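Local coordinates for sulfhydryl oxidase 1 (Homo sapiens, PDB 3LLK), which catalyses the FAD-dependent oxidation of thiols to disulfides, probably passing the electrons to oxygen, at residues L23-R28 with K101-I106. Sequence-based numbering, arbitrary orientation.
Sequences LHYILR and KKVNWI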
loop_
_atom_site.group_PDB
_atom_site.type_symbol
_atom_site.label_atom_id
_atom_site.label_comp_id
_atom_site.label_asym_id
_atom_site.label_seq_id
_atom_site.Cartn_x
_atom_site.Cartn_y
_atom_site.Cartn_z
ATOM N N LEU A 23 -7.282 -4.007 -2.510
ATOM C CA LEU A 23 -8.459 -3.664 -1.706
ATOM C C LEU A 23 -9.308 -4.907 -1.419
ATOM O O LEU A 23 -9.745 -5.138 -0.290
ATOM C CB LEU A 23 -9.335 -2.635 -2.432
ATOM C CG LEU A 23 -8.798 -1.210 -2.639
ATOM C CD1 LEU A 23 -9.897 -0.354 -3.260
ATOM C CD2 LEU A 23 -8.359 -0.618 -1.309
ATOM N N HIS A 24 -9.550 -5.702 -2.450
ATOM C CA HIS A 24 -10.355 -6.913 -2.298
ATOM C C HIS A 24 -9.752 -7.860 -1.250
ATOM O O HIS A 24 -10.440 -8.348 -0.354
ATOM C CB HIS A 24 -10.445 -7.647 -3.632
ATOM C CG HIS A 24 -11.203 -8.936 -3.559
ATOM N ND1 HIS A 24 -12.556 -8.991 -3.304
ATOM C CD2 HIS A 24 -10.789 -10.220 -3.669
ATOM C CE1 HIS A 24 -12.944 -10.254 -3.262
ATOM N NE2 HIS A 24 -11.890 -11.019 -3.480
ATOM N N TYR A 25 -8.459 -8.113 -1.389
ATOM C CA TYR A 25 -7.739 -9.008 -0.499
ATOM C C TYR A 25 -7.743 -8.486 0.934
ATOM O O TYR A 25 -7.888 -9.246 1.889
ATOM C CB TYR A 25 -6.304 -9.167 -0.997
ATOM C CG TYR A 25 -5.605 -10.380 -0.460
ATOM C CD1 TYR A 25 -5.634 -11.586 -1.156
ATOM C CD2 TYR A 25 -4.914 -10.332 0.750
ATOM C CE1 TYR A 25 -4.988 -12.714 -0.662
ATOM C CE2 TYR A 25 -4.264 -11.460 1.251
ATOM C CZ TYR A 25 -4.307 -12.642 0.540
ATOM O OH TYR A 25 -3.666 -13.755 1.021
ATOM N N ILE A 26 -7.581 -7.181 1.082
ATOM C CA ILE A 26 -7.582 -6.568 2.403
ATOM C C ILE A 26 -8.909 -6.792 3.125
ATOM O O ILE A 26 -8.945 -7.331 4.237
ATOM C CB ILE A 26 -7.309 -5.036 2.302
ATOM C CG1 ILE A 26 -5.832 -4.797 1.988
ATOM C CG2 ILE A 26 -7.716 -4.341 3.584
ATOM C CD1 ILE A 26 -5.497 -3.376 1.533
ATOM N N LEU A 27 -9.999 -6.392 2.477
ATOM C CA LEU A 27 -11.327 -6.497 3.060
ATOM C C LEU A 27 -11.883 -7.906 3.256
ATOM O O LEU A 27 -12.531 -8.168 4.262
ATOM C CB LEU A 27 -12.316 -5.671 2.229
ATOM C CG LEU A 27 -12.027 -4.165 2.098
ATOM C CD1 LEU A 27 -12.869 -3.583 0.963
ATOM C CD2 LEU A 27 -12.328 -3.446 3.406
ATOM N N ARG A 28 -11.636 -8.799 2.302
ATOM C CA ARG A 28 -12.151 -10.164 2.369
ATOM C C ARG A 28 -11.215 -11.182 3.021
ATOM O O ARG A 28 -11.680 -12.168 3.608
ATOM C CB ARG A 28 -12.504 -10.662 0.957
ATOM C CG ARG A 28 -13.548 -9.835 0.220
ATOM C CD ARG A 28 -14.903 -9.988 0.867
ATOM N NE ARG A 28 -15.985 -9.470 0.035
ATOM C CZ ARG A 28 -17.268 -9.516 0.384
ATOM N NH1 ARG A 28 -17.623 -10.051 1.546
ATOM N NH2 ARG A 28 -18.200 -9.042 -0.429
ATOM N N LYS A 101 -14.330 -10.946 -7.668
ATOM C CA LYS A 101 -14.460 -12.129 -6.823
ATOM C C LYS A 101 -13.089 -12.737 -6.526
ATOM O O LYS A 101 -12.820 -13.185 -5.407
ATOM C CB LYS A 101 -15.331 -13.178 -7.517
ATOM C CG LYS A 101 -16.696 -12.685 -7.971
ATOM C CD LYS A 101 -17.626 -12.418 -6.800
ATOM C CE LYS A 101 -19.047 -12.173 -7.290
ATOM N NZ LYS A 101 -20.005 -11.973 -6.166
ATOM N N LYS A 102 -12.226 -12.758 -7.536
ATOM C CA LYS A 102 -10.894 -13.326 -7.378
ATOM C C LYS A 102 -9.827 -12.278 -7.707
ATOM O O LYS A 102 -10.067 -11.358 -8.487
ATOM C CB LYS A 102 -10.752 -14.553 -8.284
ATOM C CG LYS A 102 -12.082 -15.280 -8.507
ATOM C CD LYS A 102 -11.922 -16.668 -9.112
ATOM C CE LYS A 102 -11.586 -17.697 -8.041
ATOM N NZ LYS A 102 -11.739 -19.100 -8.528
ATOM N N VAL A 103 -8.654 -12.413 -7.100
ATOM C CA VAL A 103 -7.576 -11.468 -7.340
ATOM C C VAL A 103 -7.024 -11.593 -8.760
ATOM O O VAL A 103 -7.070 -12.657 -9.366
ATOM C CB VAL A 103 -6.424 -11.674 -6.341
ATOM C CG1 VAL A 103 -6.923 -11.445 -4.926
ATOM C CG2 VAL A 103 -5.854 -13.070 -6.491
ATOM N N ASN A 104 -6.511 -10.484 -9.283
ATOM C CA ASN A 104 -5.940 -10.454 -10.618
ATOM C C ASN A 104 -4.731 -9.534 -10.584
ATOM O O ASN A 104 -4.867 -8.317 -10.595
ATOM C CB ASN A 104 -6.975 -9.950 -11.633
ATOM C CG ASN A 104 -6.402 -9.824 -13.031
ATOM O OD1 ASN A 104 -5.621 -10.671 -13.465
ATOM N ND2 ASN A 104 -6.794 -8.769 -13.748
ATOM N N TRP A 105 -3.548 -10.134 -10.516
ATOM C CA TRP A 105 -2.303 -9.380 -10.470
ATOM C C TRP A 105 -1.803 -9.158 -11.887
ATOM O O TRP A 105 -1.903 -10.047 -12.731
ATOM C CB TRP A 105 -1.241 -10.162 -9.692
ATOM C CG TRP A 105 -1.707 -10.634 -8.344
ATOM C CD1 TRP A 105 -1.714 -11.924 -7.878
ATOM C CD2 TRP A 105 -2.248 -9.827 -7.300
ATOM N NE1 TRP A 105 -2.231 -11.966 -6.608
ATOM C CE2 TRP A 105 -2.572 -10.694 -6.226
ATOM C CE3 TRP A 105 -2.495 -8.454 -7.162
ATOM C CZ2 TRP A 105 -3.130 -10.231 -5.031
ATOM C CZ3 TRP A 105 -3.053 -7.993 -5.968
ATOM C CH2 TRP A 105 -3.364 -8.885 -4.918
ATOM N N ILE A 106 -1.288 -7.967 -12.158
ATOM C CA ILE A 106 -0.731 -7.703 -13.470
ATOM C C ILE A 106 0.703 -7.252 -13.255
ATOM O O ILE A 106 1.641 -7.944 -13.647
ATOM C CB ILE A 106 -1.532 -6.632 -14.247
ATOM C CG1 ILE A 106 -2.964 -7.120 -14.478
ATOM C CG2 ILE A 106 -0.868 -6.372 -15.595
ATOM C CD1 ILE A 106 -3.807 -6.194 -15.356
#
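His24 and Tyr25, neighbours on helix 16-30, meet the loop that follows helix 95-98 at Lys101 and Val103. The histidine is swung out from the helix by its first torsion, CG lying opposite the backbone N (chi1 177°), and its ring extends toward the loop backbone. Beyond CB and CG the ring parts into two branches: ND1 is hydrogen-bonded to OE1 of Glu95, whose OE2 forms a salt bridge with Arg28 NE, whereas CD2 has the methyl CG1 of Val103 near the ring plane, at 4.2 Å. At the far end CE1 lies 3.6 Å from Lys101 O, and NE2 comes to 3.0 Å from the same oxygen, which approaches the ring obliquely. One face of the imidazole is backed by Arg28 CB, one turn further along the helix, 4.2 Å above the ring plane. Replacing His24 by an alanine would probably leave Glu95 without this ring partner and open a gap between the helix and the carbonyl of Lys101. Tyr25 adds an apolar touch, its ring edge presenting CD1 to Val103 CG1 at 4.0 Å. CB of the same valine lies over the rim of one face of the Trp105 indole. Further along the loop, Asn104 N bonds to Ser21 and Ile106 N to Asp18, fastening the chain alongside earlier turns of helix 16-30. The Tyr25 side chain stays about 11 Å from the bound FAD. The contact is a helix-loop junction in the helical part preceding the FAD-binding residues, probably the degenerate half of the pseudo-dimer of sulfhydryl oxidase domains.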